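Minor fimbrium tip subunit Mfa3 (Porphyromonas gingivalis ATCC 33277, PDB 5NF4) forms part of the tip of the minor fimbriae, filaments through which the bacterium adheres to host cells and other oral bacteria and builds biofilms. Local coordinates at residues P39-A50 against T97-G109. Numbering follows the deposited sequence.
Sequences PDVYLLVNARAA and TSTYVFTVKLKPG
The amide N of Leu43 donates a nearly straight hydrogen bond (174° at the hydrogen) to Val104 O, 2.9 Å away, and Val104 N returns one to Leu43 O. Three further reciprocal pairs, Val41 with Leu106, Val45 with Phe102 and Ala47 with Tyr100, make 41-49 and 99-106 a regular antiparallel β pair. On the face bearing Val41, Leu43, Val45, Phe102 and Val104, Val45 lies over the Phe102 ring in a CH-pi contact, its CB 4.0 Å from the ring centroid. Phe102 CG sits between its backbone N and carbonyl carbon (chi1 59°), bringing the ring alongside Val45; CZ meets Val45 CG1 at 3.6 Å. Leu43 CB packs on Val104 CG1 at 3.7 Å. The opposite face, with Tyr42, Asn46, Arg48, Thr103 and Lys105, is more polar: the extended Lys105 chain passes over a face of the Tyr42 ring in a CH-pi contact, CG 4.2 Å from its centroid. Beyond the strand ends, Lys107 NZ reaches Asp40 OD1 in a 3.0 Å salt bridge, entering from above the carboxylate plane. Strand 41-49, largely propeptide, also pairs in parallel with 180-205, and thus lies between that strand and 99-106. Met74 and Leu72 of strand 71-78 touch Val45 and Ala47, respectively, while His88 of strand 84-91 stacks on Phe102.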
loop_
_atom_site.group_PDB
_atom_site.type_symbol
_atom_site.label_atom_id
_atom_site.label_comp_id
_atom_site.label_asym_id
_atom_site.label_seq_id
_atom_site.Cartn_x
_atom_site.Cartn_y
_atom_site.Cartn_z
ATOM N N PRO A 39 33.286 -8.801 -18.335
ATOM C CA PRO A 39 32.742 -10.134 -18.019
ATOM C C PRO A 39 31.322 -9.959 -17.490
ATOM O O PRO A 39 31.131 -9.119 -16.644
ATOM C CB PRO A 39 33.685 -10.688 -16.947
ATOM C CG PRO A 39 34.603 -9.559 -16.574
ATOM C CD PRO A 39 34.581 -8.553 -17.688
ATOM N N ASP A 40 30.356 -10.712 -18.001
ATOM C CA ASP A 40 28.946 -10.402 -17.732
ATOM C C ASP A 40 28.301 -11.210 -16.613
ATOM O O ASP A 40 28.865 -12.187 -16.076
ATOM C CB ASP A 40 28.147 -10.609 -19.008
ATOM C CG ASP A 40 28.567 -9.660 -20.102
ATOM O OD1 ASP A 40 28.599 -8.439 -19.840
ATOM O OD2 ASP A 40 28.867 -10.135 -21.219
ATOM N N VAL A 41 27.081 -10.787 -16.304
ATOM C CA VAL A 41 26.199 -11.497 -15.415
ATOM C C VAL A 41 24.848 -11.690 -16.115
ATOM O O VAL A 41 24.311 -10.739 -16.687
ATOM C CB VAL A 41 25.958 -10.712 -14.106
ATOM C CG1 VAL A 41 25.244 -11.594 -13.065
ATOM C CG2 VAL A 41 27.266 -10.160 -13.563
ATOM N N TYR A 42 24.320 -12.903 -16.059
ATOM C CA TYR A 42 22.928 -13.166 -16.433
ATOM C C TYR A 42 22.184 -13.500 -15.162
ATOM O O TYR A 42 22.526 -14.456 -14.465
ATOM C CB TYR A 42 22.820 -14.292 -17.436
ATOM C CG TYR A 42 23.519 -13.984 -18.729
ATOM C CD1 TYR A 42 24.891 -14.133 -18.845
ATOM C CD2 TYR A 42 22.811 -13.520 -19.824
ATOM C CE1 TYR A 42 25.531 -13.833 -20.032
ATOM C CE2 TYR A 42 23.441 -13.213 -21.002
ATOM C CZ TYR A 42 24.795 -13.372 -21.104
ATOM O OH TYR A 42 25.398 -13.066 -22.295
ATOM N N LEU A 43 21.158 -12.701 -14.890
ATOM C CA LEU A 43 20.344 -12.788 -13.687
ATOM C C LEU A 43 18.951 -13.235 -14.033
ATOM O O LEU A 43 18.357 -12.684 -14.946
ATOM C CB LEU A 43 20.222 -11.430 -12.987
ATOM C CG LEU A 43 21.309 -10.884 -12.098
ATOM C CD1 LEU A 43 20.758 -9.646 -11.398
ATOM C CD2 LEU A 43 21.732 -11.937 -11.126
ATOM N N LEU A 44 18.436 -14.190 -13.270
ATOM C CA LEU A 44 17.039 -14.589 -13.332
ATOM C C LEU A 44 16.260 -13.857 -12.254
ATOM O O LEU A 44 16.498 -14.059 -11.066
ATOM C CB LEU A 44 16.899 -16.094 -13.155
ATOM C CG LEU A 44 15.478 -16.618 -13.370
ATOM C CD1 LEU A 44 15.040 -16.413 -14.801
ATOM C CD2 LEU A 44 15.395 -18.082 -13.000
ATOM N N VAL A 45 15.338 -13.003 -12.688
ATOM C CA VAL A 45 14.563 -12.158 -11.779
ATOM C C VAL A 45 13.200 -12.821 -11.660
ATOM O O VAL A 45 12.568 -13.135 -12.679
ATOM C CB VAL A 45 14.458 -10.707 -12.304
ATOM C CG1 VAL A 45 13.474 -9.867 -11.460
ATOM C CG2 VAL A 45 15.816 -10.044 -12.287
ATOM N N ASN A 46 12.794 -13.122 -10.427
ATOM C CA ASN A 46 11.430 -13.586 -10.150
ATOM C C ASN A 46 10.745 -12.618 -9.213
ATOM O O ASN A 46 11.226 -12.402 -8.092
ATOM C CB ASN A 46 11.420 -14.980 -9.541
ATOM C CG ASN A 46 10.078 -15.671 -9.722
ATOM O OD1 ASN A 46 9.021 -15.062 -9.563
ATOM N ND2 ASN A 46 10.117 -16.933 -10.099
ATOM N N ALA A 47 9.648 -12.034 -9.691
ATOM C CA ALA A 47 8.946 -10.949 -9.003
ATOM C C ALA A 47 7.473 -11.280 -8.851
ATOM O O ALA A 47 6.882 -11.963 -9.688
ATOM C CB ALA A 47 9.114 -9.645 -9.758
ATOM N N ARG A 48 6.876 -10.797 -7.766
ATOM C CA ARG A 48 5.510 -11.140 -7.476
ATOM C C ARG A 48 4.993 -10.165 -6.431
ATOM O O ARG A 48 5.783 -9.556 -5.708
ATOM C CB ARG A 48 5.411 -12.580 -6.985
ATOM C CG ARG A 48 6.191 -12.865 -5.733
ATOM C CD ARG A 48 5.731 -14.173 -5.133
ATOM N NE ARG A 48 6.597 -14.616 -4.046
ATOM C CZ ARG A 48 6.550 -14.143 -2.803
ATOM N NH1 ARG A 48 5.683 -13.192 -2.468
ATOM N NH2 ARG A 48 7.385 -14.623 -1.891
ATOM N N ALA A 49 3.683 -9.987 -6.369
ATOM C CA ALA A 49 3.157 -9.139 -5.324
ATOM C C ALA A 49 3.339 -9.842 -3.974
ATOM O O ALA A 49 3.189 -11.062 -3.878
ATOM C CB ALA A 49 1.698 -8.804 -5.584
ATOM N N ALA A 50 3.702 -9.072 -2.949
ATOM C CA ALA A 50 3.846 -9.594 -1.590
ATOM C C ALA A 50 2.485 -9.955 -0.990
ATOM O O ALA A 50 1.775 -9.097 -0.455
ATOM C CB ALA A 50 4.563 -8.573 -0.705
ATOM N N THR A 97 -1.576 -11.715 -14.694
ATOM C CA THR A 97 -0.668 -12.535 -13.891
ATOM C C THR A 97 -0.291 -11.828 -12.596
ATOM O O THR A 97 -0.516 -10.631 -12.445
ATOM C CB THR A 97 0.620 -12.912 -14.679
ATOM O OG1 THR A 97 1.521 -13.627 -13.820
ATOM C CG2 THR A 97 1.327 -11.683 -15.223
ATOM N N SER A 98 0.241 -12.576 -11.637
ATOM C CA SER A 98 0.704 -11.966 -10.384
ATOM C C SER A 98 2.210 -12.088 -10.251
ATOM O O SER A 98 2.793 -11.633 -9.269
ATOM C CB SER A 98 0.053 -12.629 -9.173
ATOM O OG SER A 98 0.580 -13.938 -8.981
ATOM N N THR A 99 2.831 -12.731 -11.233
ATOM C CA THR A 99 4.271 -12.992 -11.187
ATOM C C THR A 99 4.927 -12.836 -12.553
ATOM O O THR A 99 4.325 -13.180 -13.578
ATOM C CB THR A 99 4.565 -14.416 -10.703
ATOM O OG1 THR A 99 4.137 -15.338 -11.711
ATOM C CG2 THR A 99 3.843 -14.732 -9.395
ATOM N N TYR A 100 6.182 -12.371 -12.540
ATOM C CA TYR A 100 7.009 -12.257 -13.735
ATOM C C TYR A 100 8.321 -12.952 -13.483
ATOM O O TYR A 100 8.903 -12.817 -12.418
ATOM C CB TYR A 100 7.250 -10.787 -14.110
ATOM C CG TYR A 100 6.018 -10.162 -14.710
ATOM C CD1 TYR A 100 5.657 -10.415 -16.025
ATOM C CD2 TYR A 100 5.186 -9.368 -13.949
ATOM C CE1 TYR A 100 4.516 -9.859 -16.565
ATOM C CE2 TYR A 100 4.051 -8.816 -14.473
ATOM C CZ TYR A 100 3.715 -9.060 -15.779
ATOM O OH TYR A 100 2.565 -8.500 -16.296
ATOM N N VAL A 101 8.758 -13.747 -14.447
ATOM C CA VAL A 101 10.092 -14.294 -14.379
ATOM C C VAL A 101 10.774 -13.981 -15.715
ATOM O O VAL A 101 10.214 -14.238 -16.788
ATOM C CB VAL A 101 10.046 -15.804 -14.078
ATOM C CG1 VAL A 101 9.168 -16.515 -15.063
ATOM C CG2 VAL A 101 11.461 -16.413 -14.101
ATOM N N PHE A 102 11.970 -13.402 -15.642
ATOM C CA PHE A 102 12.704 -13.033 -16.853
ATOM C C PHE A 102 14.209 -12.969 -16.595
ATOM O O PHE A 102 14.643 -12.816 -15.457
ATOM C CB PHE A 102 12.206 -11.681 -17.386
ATOM C CG PHE A 102 12.338 -10.537 -16.416
ATOM C CD1 PHE A 102 13.509 -9.777 -16.326
ATOM C CD2 PHE A 102 11.275 -10.185 -15.596
ATOM C CE1 PHE A 102 13.621 -8.708 -15.434
ATOM C CE2 PHE A 102 11.380 -9.133 -14.707
ATOM C CZ PHE A 102 12.546 -8.374 -14.626
ATOM N N THR A 103 14.982 -13.053 -17.665
ATOM C CA THR A 103 16.437 -12.982 -17.573
ATOM C C THR A 103 16.962 -11.621 -18.034
ATOM O O THR A 103 16.498 -11.101 -19.027
ATOM C CB THR A 103 17.024 -14.083 -18.403
ATOM O OG1 THR A 103 16.510 -15.331 -17.921
ATOM C CG2 THR A 103 18.544 -14.076 -18.302
ATOM N N VAL A 104 17.920 -11.050 -17.306
ATOM C CA VAL A 104 18.547 -9.783 -17.678
ATOM C C VAL A 104 20.078 -9.971 -17.716
ATOM O O VAL A 104 20.636 -10.725 -16.921
ATOM C CB VAL A 104 18.194 -8.638 -16.707
ATOM C CG1 VAL A 104 18.774 -8.889 -15.332
ATOM C CG2 VAL A 104 18.709 -7.322 -17.234
ATOM N N LYS A 105 20.732 -9.290 -18.650
ATOM C CA LYS A 105 22.204 -9.295 -18.750
ATOM C C LYS A 105 22.738 -7.945 -18.264
ATOM O O LYS A 105 22.184 -6.908 -18.607
ATOM C CB LYS A 105 22.623 -9.551 -20.185
ATOM C CG LYS A 105 24.118 -9.504 -20.438
ATOM C CD LYS A 105 24.380 -9.738 -21.925
ATOM C CE LYS A 105 25.643 -9.050 -22.399
ATOM N NZ LYS A 105 25.933 -9.349 -23.834
ATOM N N LEU A 106 23.774 -7.939 -17.436
ATOM C CA LEU A 106 24.361 -6.678 -16.983
ATOM C C LEU A 106 25.781 -6.882 -16.511
ATOM O O LEU A 106 26.222 -7.994 -16.362
ATOM C CB LEU A 106 23.534 -6.018 -15.860
ATOM C CG LEU A 106 23.596 -6.626 -14.459
ATOM C CD1 LEU A 106 23.080 -5.666 -13.387
ATOM C CD2 LEU A 106 22.838 -7.965 -14.419
ATOM N N LYS A 107 26.480 -5.794 -16.240
ATOM C CA LYS A 107 27.821 -5.881 -15.690
ATOM C C LYS A 107 27.762 -6.054 -14.178
ATOM O O LYS A 107 26.862 -5.523 -13.518
ATOM C CB LYS A 107 28.619 -4.627 -16.041
ATOM C CG LYS A 107 28.813 -4.453 -17.564
ATOM C CD LYS A 107 29.679 -5.598 -18.140
ATOM C CE LYS A 107 30.043 -5.390 -19.607
ATOM N NZ LYS A 107 30.931 -6.499 -20.100
ATOM N N PRO A 108 28.706 -6.812 -13.625
ATOM C CA PRO A 108 28.750 -7.000 -12.168
ATOM C C PRO A 108 29.132 -5.759 -11.397
ATOM O O PRO A 108 29.669 -4.814 -11.964
ATOM C CB PRO A 108 29.827 -8.064 -11.985
ATOM C CG PRO A 108 30.776 -7.803 -13.135
ATOM C CD PRO A 108 29.886 -7.402 -14.298
ATOM N N GLY A 109 28.833 -5.763 -10.103
ATOM C CA GLY A 109 29.226 -4.682 -9.220
ATOM C C GLY A 109 28.180 -4.469 -8.144
ATOM O O GLY A 109 27.462 -5.399 -7.799
#